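Local structure of prolyl-tRNA synthetase (Naegleria fowleri, 6NAB) at residues S33-Y38 and V157-S162; L78-R83 and S120-Y125. The protein probably catalyses the ATP-dependent attachment of L-proline to its cognate tRNA, as a dimeric class II aminoacyl-tRNA synthetase. All blocks are in the same frame, centred on the assembly; numbering follows the deposited sequence.

Interaction 1: S33-Y38 and V157-S162; sequences SEFLDY and VPFIRS. With AMP (adenosine monophosphate), chain M.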
ATOM      1  N   SER B  33      23.116   5.661   5.263  1.00 24.09           N
ATOM      2  CA  SER B  33      22.446   4.625   6.039  1.00 30.03           C
ATOM      3  C   SER B  33      21.608   3.690   5.179  1.00 29.26           C
ATOM      4  O   SER B  33      20.925   2.822   5.732  1.00 24.61           O
ATOM      5  CB  SER B  33      21.535   5.250   7.088  1.00 21.10           C
ATOM      6  OG  SER B  33      20.424   5.883   6.476  1.00 24.46           O
ATOM      7  N   GLU B  34      21.602   3.888   3.858  1.00 24.49           N
ATOM      8  CA  GLU B  34      20.779   3.109   2.936  1.00 23.58           C
ATOM      9  C   GLU B  34      19.284   3.329   3.189  1.00 22.10           C
ATOM     10  O   GLU B  34      18.467   2.441   2.963  1.00 23.11           O
ATOM     11  CB  GLU B  34      21.157   1.612   2.980  1.00 23.62           C
ATOM     12  CG  GLU B  34      22.628   1.361   2.606  1.00 27.08           C
ATOM     13  CD  GLU B  34      22.998  -0.119   2.545  1.00 35.24           C
ATOM     14  OE1 GLU B  34      22.103  -0.973   2.379  1.00 34.93           O
ATOM     15  OE2 GLU B  34      24.195  -0.428   2.645  1.00 38.47           O
ATOM     16  N   PHE B  35      18.893   4.518   3.670  1.00 20.26           N
ATOM     17  CA  PHE B  35      17.465   4.808   3.802  1.00 21.81           C
ATOM     18  C   PHE B  35      16.850   5.268   2.486  1.00 24.87           C
ATOM     19  O   PHE B  35      15.762   4.822   2.103  1.00 17.38           O
ATOM     20  CB  PHE B  35      17.224   5.872   4.874  1.00 23.62           C
ATOM     21  CG  PHE B  35      16.637   5.320   6.129  1.00 23.63           C
ATOM     22  CD1 PHE B  35      15.508   5.892   6.693  1.00 21.06           C
ATOM     23  CD2 PHE B  35      17.220   4.208   6.744  1.00 22.22           C
ATOM     24  CE1 PHE B  35      14.955   5.372   7.860  1.00 24.54           C
ATOM     25  CE2 PHE B  35      16.686   3.679   7.913  1.00 26.77           C
ATOM     26  CZ  PHE B  35      15.549   4.260   8.474  1.00 26.21           C
ATOM     27  N   LEU B  36      17.523   6.169   1.789  1.00 24.70           N
ATOM     28  CA  LEU B  36      16.890   6.892   0.706  1.00 23.96           C
ATOM     29  C   LEU B  36      17.899   7.115  -0.403  1.00 25.29           C
ATOM     30  O   LEU B  36      19.104   7.228  -0.158  1.00 30.37           O
ATOM     31  CB  LEU B  36      16.311   8.227   1.230  1.00 22.68           C
ATOM     32  CG  LEU B  36      15.702   9.240   0.259  1.00 28.38           C
ATOM     33  CD1 LEU B  36      14.629  10.053   0.944  1.00 22.25           C
ATOM     34  CD2 LEU B  36      16.781  10.178  -0.302  1.00 34.40           C
ATOM     35  N   ASP B  37      17.409   7.159  -1.631  1.00 19.61           N
ATOM     36  CA  ASP B  37      18.241   7.593  -2.739  1.00 22.22           C
ATOM     37  C   ASP B  37      17.519   8.676  -3.525  1.00 23.78           C
ATOM     38  O   ASP B  37      16.285   8.726  -3.539  1.00 18.94           O
ATOM     39  CB  ASP B  37      18.610   6.438  -3.663  1.00 24.99           C
ATOM     40  CG  ASP B  37      20.077   6.420  -3.984  1.00 41.30           C
ATOM     41  OD1 ASP B  37      20.660   7.517  -4.156  1.00 54.04           O
ATOM     42  OD2 ASP B  37      20.651   5.318  -4.042  1.00 43.13           O
ATOM     43  N   TYR B  38      18.312   9.542  -4.163  1.00 20.87           N
ATOM     44  CA  TYR B  38      17.834  10.598  -5.039  1.00 27.14           C
ATOM     45  C   TYR B  38      17.430  10.028  -6.399  1.00 28.42           C
ATOM     46  O   TYR B  38      17.771   8.896  -6.758  1.00 26.84           O
ATOM     47  CB  TYR B  38      18.908  11.682  -5.193  1.00 24.09           C
ATOM     48  CG  TYR B  38      19.220  12.342  -3.864  1.00 28.00           C
ATOM     49  CD1 TYR B  38      18.319  13.223  -3.285  1.00 27.76           C
ATOM     50  CD2 TYR B  38      20.390  12.053  -3.172  1.00 31.60           C
ATOM     51  CE1 TYR B  38      18.574  13.818  -2.063  1.00 31.27           C
ATOM     52  CE2 TYR B  38      20.658  12.647  -1.943  1.00 34.24           C
ATOM     53  CZ  TYR B  38      19.741  13.530  -1.397  1.00 37.46           C
ATOM     54  OH  TYR B  38      19.991  14.136  -0.189  1.00 38.51           O
ATOM     55  N   VAL B 157      12.270  18.803   0.176  1.00 21.05           N
ATOM     56  CA  VAL B 157      13.078  18.319   1.282  1.00 17.14           C
ATOM     57  C   VAL B 157      12.791  16.830   1.432  1.00 16.81           C
ATOM     58  O   VAL B 157      11.627  16.438   1.571  1.00 19.83           O
ATOM     59  CB  VAL B 157      12.787  19.057   2.602  1.00 22.43           C
ATOM     60  CG1 VAL B 157      13.602  18.438   3.726  1.00 18.22           C
ATOM     61  CG2 VAL B 157      13.094  20.546   2.466  1.00 21.62           C
ATOM     62  N   PRO B 158      13.804  15.959   1.393  1.00 16.50           N
ATOM     63  CA  PRO B 158      13.538  14.519   1.514  1.00 15.80           C
ATOM     64  C   PRO B 158      12.651  14.233   2.724  1.00 17.28           C
ATOM     65  O   PRO B 158      12.880  14.760   3.819  1.00 22.78           O
ATOM     66  CB  PRO B 158      14.937  13.910   1.675  1.00 18.02           C
ATOM     67  CG  PRO B 158      15.881  14.906   0.981  1.00 18.16           C
ATOM     68  CD  PRO B 158      15.245  16.269   1.247  1.00 21.45           C
ATOM     69  N   PHE B 159      11.617  13.410   2.505  1.00 16.36           N
ATOM     70  CA  PHE B 159      10.594  13.051   3.493  1.00 20.00           C
ATOM     71  C   PHE B 159       9.697  14.221   3.908  1.00 20.41           C
ATOM     72  O   PHE B 159       8.471  14.099   3.844  1.00 17.68           O
ATOM     73  CB  PHE B 159      11.216  12.450   4.756  1.00 17.57           C
ATOM     74  CG  PHE B 159      12.020  11.215   4.504  1.00 20.22           C
ATOM     75  CD1 PHE B 159      11.439  10.101   3.894  1.00 20.35           C
ATOM     76  CD2 PHE B 159      13.345  11.147   4.907  1.00 19.33           C
ATOM     77  CE1 PHE B 159      12.184   8.942   3.665  1.00 18.56           C
ATOM     78  CE2 PHE B 159      14.095   9.992   4.687  1.00 20.97           C
ATOM     79  CZ  PHE B 159      13.506   8.887   4.059  1.00 23.07           C
ATOM     80  N   ILE B 160      10.296  15.329   4.370  1.00 17.97           N
ATOM     81  CA  ILE B 160       9.516  16.451   4.903  1.00 20.02           C
ATOM     82  C   ILE B 160       8.618  17.043   3.824  1.00 20.77           C
ATOM     83  O   ILE B 160       7.435  17.316   4.057  1.00 18.24           O
ATOM     84  CB  ILE B 160      10.443  17.534   5.501  1.00 17.34           C
ATOM     85  CG1 ILE B 160      11.296  16.993   6.662  1.00 17.92           C
ATOM     86  CG2 ILE B 160       9.616  18.777   5.912  1.00 19.75           C
ATOM     87  CD1 ILE B 160      10.485  16.421   7.851  1.00 23.45           C
ATOM     88  N   ARG B 161       9.168  17.267   2.624  1.00 21.50           N
ATOM     89  CA  ARG B 161       8.398  17.966   1.587  1.00 18.59           C
ATOM     90  C   ARG B 161       8.799  17.385   0.229  1.00 17.58           C
ATOM     91  O   ARG B 161       9.704  17.898  -0.433  1.00 24.44           O
ATOM     92  CB  ARG B 161       8.615  19.474   1.638  1.00 19.38           C
ATOM     93  CG  ARG B 161       7.765  20.250   0.625  1.00 21.78           C
ATOM     94  CD  ARG B 161       7.977  21.763   0.688  1.00 23.80           C
ATOM     95  NE  ARG B 161       7.728  22.302   2.028  1.00 26.38           N
ATOM     96  CZ  ARG B 161       6.522  22.464   2.564  1.00 31.14           C
ATOM     97  NH1 ARG B 161       5.430  22.129   1.888  1.00 27.16           N
ATOM     98  NH2 ARG B 161       6.407  22.945   3.792  1.00 35.79           N
ATOM     99  N   SER B 162       8.123  16.308  -0.173  1.00 17.34           N
ATOM    100  CA  SER B 162       8.364  15.693  -1.470  1.00 17.73           C
ATOM    101  C   SER B 162       7.157  15.914  -2.377  1.00 19.92           C
ATOM    102  O   SER B 162       6.031  16.117  -1.908  1.00 18.80           O
ATOM    103  CB  SER B 162       8.683  14.195  -1.325  1.00 14.82           C
ATOM    104  OG  SER B 162       7.663  13.505  -0.626  1.00 19.43           O
TER
HETATM  105  P   AMP M 601      -1.767  19.389   5.024  1.00 26.62           P
HETATM  106  O1P AMP M 601      -2.826  19.294   3.848  1.00 23.01           O
HETATM  107  O2P AMP M 601      -0.653  20.475   4.912  1.00 26.25           O
HETATM  108  O3P AMP M 601      -2.535  19.448   6.340  1.00 24.65           O
HETATM  109  O5' AMP M 601      -0.990  18.002   5.168  1.00 24.31           O
HETATM  110  C5' AMP M 601      -1.683  16.759   5.253  1.00 21.88           C
HETATM  111  C4' AMP M 601      -0.745  15.643   5.631  1.00 21.66           C
HETATM  112  O4' AMP M 601       0.236  15.481   4.569  1.00 21.44           O
HETATM  113  C3' AMP M 601       0.049  15.893   6.908  1.00 24.17           C
HETATM  114  O3' AMP M 601       0.272  14.660   7.593  1.00 24.58           O
HETATM  115  C2' AMP M 601       1.367  16.481   6.384  1.00 21.85           C
HETATM  116  O2' AMP M 601       2.465  16.276   7.237  1.00 27.54           O
HETATM  117  C1' AMP M 601       1.540  15.747   5.055  1.00 19.25           C
HETATM  118  N9  AMP M 601       2.238  16.504   4.005  1.00 17.92           N
HETATM  119  C8  AMP M 601       1.784  17.631   3.372  1.00 20.28           C
HETATM  120  N7  AMP M 601       2.506  17.992   2.335  1.00 18.28           N
HETATM  121  C5  AMP M 601       3.513  17.044   2.292  1.00 15.02           C
HETATM  122  C6  AMP M 601       4.594  16.846   1.407  1.00 17.55           C
HETATM  123  N6  AMP M 601       4.835  17.621   0.341  1.00 17.52           N
HETATM  124  N1  AMP M 601       5.413  15.793   1.639  1.00 14.64           N
HETATM  125  C2  AMP M 601       5.156  14.997   2.681  1.00 14.48           C
HETATM  126  N3  AMP M 601       4.165  15.079   3.579  1.00 17.32           N
HETATM  127  C4  AMP M 601       3.374  16.125   3.325  1.00 14.73           C

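Interaction 2: L78-R83 and S120-Y125; sequences LFVTKR and SETIMY. With PRO (proline), chain N.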
ATOM      1  N   LEU B  78      -6.437   7.236  -8.518  1.00 14.21           N
ATOM      2  CA  LEU B  78      -5.389   8.255  -8.570  1.00 19.18           C
ATOM      3  C   LEU B  78      -5.851   9.526  -9.274  1.00 19.34           C
ATOM      4  O   LEU B  78      -5.391  10.625  -8.942  1.00 13.78           O
ATOM      5  CB  LEU B  78      -4.174   7.678  -9.300  1.00 18.75           C
ATOM      6  CG  LEU B  78      -2.990   8.589  -9.642  1.00 21.20           C
ATOM      7  CD1 LEU B  78      -2.304   9.049  -8.357  1.00 18.54           C
ATOM      8  CD2 LEU B  78      -1.991   7.826 -10.534  1.00 18.69           C
ATOM      9  N   PHE B  79      -6.757   9.401 -10.237  1.00 15.44           N
ATOM     10  CA  PHE B  79      -7.143  10.496 -11.116  1.00 20.46           C
ATOM     11  C   PHE B  79      -8.411  11.185 -10.625  1.00 19.69           C
ATOM     12  O   PHE B  79      -9.300  10.550 -10.051  1.00 18.37           O
ATOM     13  CB  PHE B  79      -7.372   9.978 -12.537  1.00 15.37           C
ATOM     14  CG  PHE B  79      -6.177   9.299 -13.137  1.00 22.37           C
ATOM     15  CD1 PHE B  79      -5.022  10.022 -13.421  1.00 20.59           C
ATOM     16  CD2 PHE B  79      -6.211   7.943 -13.446  1.00 25.62           C
ATOM     17  CE1 PHE B  79      -3.911   9.400 -14.006  1.00 21.92           C
ATOM     18  CE2 PHE B  79      -5.106   7.316 -14.015  1.00 21.92           C
ATOM     19  CZ  PHE B  79      -3.954   8.048 -14.299  1.00 23.31           C
ATOM     20  N   VAL B  80      -8.502  12.493 -10.883  1.00 19.34           N
ATOM     21  CA  VAL B  80      -9.698  13.274 -10.570  1.00 18.24           C
ATOM     22  C   VAL B  80     -10.004  14.173 -11.762  1.00 18.00           C
ATOM     23  O   VAL B  80      -9.090  14.635 -12.458  1.00 18.08           O
ATOM     24  CB  VAL B  80      -9.524  14.098  -9.271  1.00 24.17           C
ATOM     25  CG1 VAL B  80      -8.340  15.075  -9.391  1.00 18.81           C
ATOM     26  CG2 VAL B  80     -10.826  14.832  -8.903  1.00 15.81           C
ATOM     27  N   THR B  81     -11.286  14.370 -12.047  1.00 17.97           N
ATOM     28  CA  THR B  81     -11.629  15.238 -13.160  1.00 18.86           C
ATOM     29  C   THR B  81     -11.558  16.704 -12.738  1.00 21.87           C
ATOM     30  O   THR B  81     -11.634  17.047 -11.553  1.00 18.75           O
ATOM     31  CB  THR B  81     -13.029  14.935 -13.719  1.00 19.71           C
ATOM     32  OG1 THR B  81     -14.016  15.152 -12.703  1.00 19.44           O
ATOM     33  CG2 THR B  81     -13.121  13.494 -14.245  1.00 19.37           C
ATOM     34  N   LYS B  82     -11.392  17.571 -13.738  1.00 20.48           N
ATOM     35  CA  LYS B  82     -11.484  19.008 -13.493  1.00 21.24           C
ATOM     36  C   LYS B  82     -12.825  19.369 -12.868  1.00 26.52           C
ATOM     37  O   LYS B  82     -12.891  20.174 -11.929  1.00 24.35           O
ATOM     38  CB  LYS B  82     -11.294  19.776 -14.797  1.00 22.71           C
ATOM     39  CG  LYS B  82     -11.348  21.315 -14.592  1.00 27.27           C
ATOM     40  CD  LYS B  82     -11.217  22.060 -15.892  1.00 39.86           C
ATOM     41  CE  LYS B  82      -9.820  21.967 -16.454  1.00 44.65           C
ATOM     42  NZ  LYS B  82      -9.674  22.934 -17.590  1.00 51.90           N
ATOM     43  N   ARG B  83     -13.906  18.762 -13.370  1.00 23.75           N
ATOM     44  CA  ARG B  83     -15.249  19.057 -12.880  1.00 27.85           C
ATOM     45  C   ARG B  83     -15.383  18.753 -11.386  1.00 25.97           C
ATOM     46  O   ARG B  83     -15.900  19.574 -10.616  1.00 21.63           O
ATOM     47  CB  ARG B  83     -16.266  18.261 -13.707  1.00 28.62           C
ATOM     48  CG  ARG B  83     -17.605  18.040 -13.043  1.00 30.32           C
ATOM     49  CD  ARG B  83     -18.479  19.267 -13.124  1.00 30.15           C
ATOM     50  NE  ARG B  83     -18.423  19.846 -14.452  1.00 35.66           N
ATOM     51  CZ  ARG B  83     -19.052  20.963 -14.805  1.00 39.91           C
ATOM     52  NH1 ARG B  83     -19.811  21.620 -13.922  1.00 30.89           N
ATOM     53  NH2 ARG B  83     -18.924  21.415 -16.047  1.00 36.32           N
ATOM     54  N   SER B 120      -8.030  13.518  -1.576  1.00 12.35           N
ATOM     55  CA  SER B 120      -9.123  12.782  -2.223  1.00 14.05           C
ATOM     56  C   SER B 120     -10.531  13.250  -1.851  1.00 19.44           C
ATOM     57  O   SER B 120     -11.496  12.554  -2.193  1.00 19.90           O
ATOM     58  CB  SER B 120      -8.995  11.290  -1.921  1.00 15.70           C
ATOM     59  OG  SER B 120      -7.772  10.796  -2.434  1.00 16.79           O
ATOM     60  N   GLU B 121     -10.693  14.403  -1.183  1.00 17.61           N
ATOM     61  CA  GLU B 121     -12.046  14.893  -0.893  1.00 17.56           C
ATOM     62  C   GLU B 121     -12.934  14.897  -2.147  1.00 20.86           C
ATOM     63  O   GLU B 121     -14.052  14.370  -2.132  1.00 14.36           O
ATOM     64  CB  GLU B 121     -11.999  16.300  -0.275  1.00 20.11           C
ATOM     65  CG  GLU B 121     -11.647  16.356   1.222  1.00 13.56           C
ATOM     66  CD  GLU B 121     -10.148  16.257   1.464  1.00 20.16           C
ATOM     67  OE1 GLU B 121      -9.391  16.246   0.469  1.00 19.90           O
ATOM     68  OE2 GLU B 121      -9.721  16.198   2.640  1.00 15.78           O
ATOM     69  N   THR B 122     -12.461  15.512  -3.236  1.00 14.42           N
ATOM     70  CA  THR B 122     -13.296  15.644  -4.426  1.00 15.80           C
ATOM     71  C   THR B 122     -13.402  14.340  -5.206  1.00 14.96           C
ATOM     72  O   THR B 122     -14.298  14.216  -6.054  1.00 16.30           O
ATOM     73  CB  THR B 122     -12.756  16.745  -5.349  1.00 17.57           C
ATOM     74  OG1 THR B 122     -11.457  16.367  -5.821  1.00 15.33           O
ATOM     75  CG2 THR B 122     -12.643  18.117  -4.604  1.00 18.17           C
ATOM     76  N   ILE B 123     -12.528  13.371  -4.912  1.00 14.82           N
ATOM     77  CA  ILE B 123     -12.598  12.039  -5.515  1.00 14.97           C
ATOM     78  C   ILE B 123     -13.627  11.166  -4.804  1.00 16.24           C
ATOM     79  O   ILE B 123     -14.340  10.380  -5.439  1.00 16.29           O
ATOM     80  CB  ILE B 123     -11.206  11.386  -5.496  1.00 15.66           C
ATOM     81  CG1 ILE B 123     -10.280  12.145  -6.450  1.00 15.53           C
ATOM     82  CG2 ILE B 123     -11.293   9.847  -5.869  1.00 12.98           C
ATOM     83  CD1 ILE B 123      -8.824  11.741  -6.383  1.00 19.92           C
ATOM     84  N   MET B 124     -13.713  11.279  -3.479  1.00 14.24           N
ATOM     85  CA  MET B 124     -14.527  10.375  -2.674  1.00 13.90           C
ATOM     86  C   MET B 124     -15.940  10.882  -2.417  1.00 16.96           C
ATOM     87  O   MET B 124     -16.870  10.072  -2.278  1.00 18.79           O
ATOM     88  CB  MET B 124     -13.838  10.129  -1.334  1.00 12.95           C
ATOM     89  CG  MET B 124     -12.516   9.408  -1.456  1.00 17.08           C
ATOM     90  SD  MET B 124     -11.604   9.422   0.107  1.00 21.27           S
ATOM     91  CE  MET B 124     -12.592   8.293   1.067  1.00 20.51           C
ATOM     92  N   TYR B 125     -16.125  12.192  -2.314  1.00 14.72           N
ATOM     93  CA  TYR B 125     -17.395  12.671  -1.765  1.00 15.63           C
ATOM     94  C   TYR B 125     -18.596  12.538  -2.702  1.00 16.89           C
ATOM     95  O   TYR B 125     -19.729  12.489  -2.205  1.00 19.67           O
ATOM     96  CB  TYR B 125     -17.232  14.117  -1.270  1.00 15.79           C
ATOM     97  CG  TYR B 125     -16.297  14.184  -0.047  1.00 19.16           C
ATOM     98  CD1 TYR B 125     -15.858  13.005   0.570  1.00 16.33           C
ATOM     99  CD2 TYR B 125     -15.848  15.408   0.470  1.00 22.96           C
ATOM    100  CE1 TYR B 125     -15.004  13.032   1.669  1.00 17.11           C
ATOM    101  CE2 TYR B 125     -14.987  15.456   1.596  1.00 14.66           C
ATOM    102  CZ  TYR B 125     -14.561  14.270   2.177  1.00 17.71           C
ATOM    103  OH  TYR B 125     -13.715  14.291   3.273  1.00 17.23           O
TER
HETATM  104  N   PRO N 602      -7.141  15.628   3.150  1.00 16.70           N
HETATM  105  CA  PRO N 602      -6.571  16.405   4.257  1.00 14.27           C
HETATM  106  C   PRO N 602      -5.290  17.130   3.846  1.00 13.07           C
HETATM  107  O   PRO N 602      -4.662  17.817   4.664  1.00 16.98           O
HETATM  108  CB  PRO N 602      -6.283  15.342   5.329  1.00 16.41           C
HETATM  109  CG  PRO N 602      -6.128  14.046   4.537  1.00 12.36           C
HETATM  110  CD  PRO N 602      -7.130  14.177   3.424  1.00 14.68           C
HETATM  111  OXT PRO N 602      -4.868  17.056   2.683  1.00 16.27           O

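Interaction 1: S33-Y38 and V157-S162
L36 and F159 form the centre of an apolar contact that packs the short strand 36-38, just after helix 22-32, against the loop joining strands 140-149 and 164-174 of the class II synthetase core. In class II enzymes this connection is the motif 2 loop, and here it borders the adenine of the bound AMP. The two side chains come from opposite directions. Swung away from the backbone N (chi1 174°), the isobutyl group of L36 turns toward the loop, which lays CD1 over one face of the F159 ring in a CH-pi contact, 3.8 Å from the centroid and displaced toward CZ. The same methyl also meets P158, with CD1 of L36 3.9 Å from CB of the proline. Beside this pair, CZ of F159 comes near the plane of the F35 ring at its edge, a looser approach. F47 meets F159 edge-to-face, while Y26 and I30 of helix 22-32 touch F159 and P158, respectively. Y38 CE1 touches CG of P158 (4.2 Å), and the Y38 hydroxyl is hydrogen-bonded to S27. V157 and R161 exchange two backbone N-to-O bonds, with I160 the extra residue of a classic beta bulge opposite V157; this tight turn brings the next residue to the nucleotide. There S162 reads the adenine edge with its backbone: its N gives a weak bond to AMP N1, and its O accepts from AMP N6 at 3.0 Å.

Interaction 2: L78-R83 and S120-Y125
In I123 the CG1 arm is anti to the carbonyl carbon (chi1 -68°) and extended (chi2 171°), which carries it from the flank of helix 121-131 to V80 of strand 79-81; I123 CG1 lies 3.5 Å from CB of V80. Beyond it, the I123 terminal methyl CD1 reaches the strand backbone, 3.9 Å from O of F79. One methyl of V80, CG2, lies beside T122, 3.5 Å from its OG1, a van der Waals approach of a methyl to a hydroxyl oxygen. Strand 79-81, an outer strand within this chain of a three-stranded antiparallel sheet, runs almost perpendicular to the helix segment (82°), with axes 8.5 Å apart, and the contact is carried mainly by side chains. All of the touching residues are buried, partly by the dimer interface: Y39 of the second subunit packs on I123, and the Y39 hydroxyl is hydrogen-bonded to F79 O. On another side of the helix, E121 is bent at chi2 and presents OE2 to the bound proline, which donates from its N at 2.7 Å. S268 OG is also hydrogen-bonded to that oxygen, while OE1 is bonded to T119, so both carboxylate oxygens are held. T119, itself hydrogen-bonded to the proline, begins the T119-S120-E121 sequence, the TXE motif of class IIa synthetases, whose glutamate here holds the amino group in the proline pocket.

Interactions 1 and 2 lie on different sides of one active site, their centres 28 Å apart and their nearest atoms about 13 Å apart. They do not touch, and 78-83 and 120-125 both fall between 33-38 and 157-162 in the sequence. Interaction 1 ends at the adenine of AMP and interaction 2 at the amino group of proline. The ligands are bridged by R150, whose NH1 is bonded to AMP and NH2 to proline. The first segment of each interaction also reaches the other subunit: D37 is hydrogen-bonded to W131 of that subunit, and T81 to D40 of that subunit.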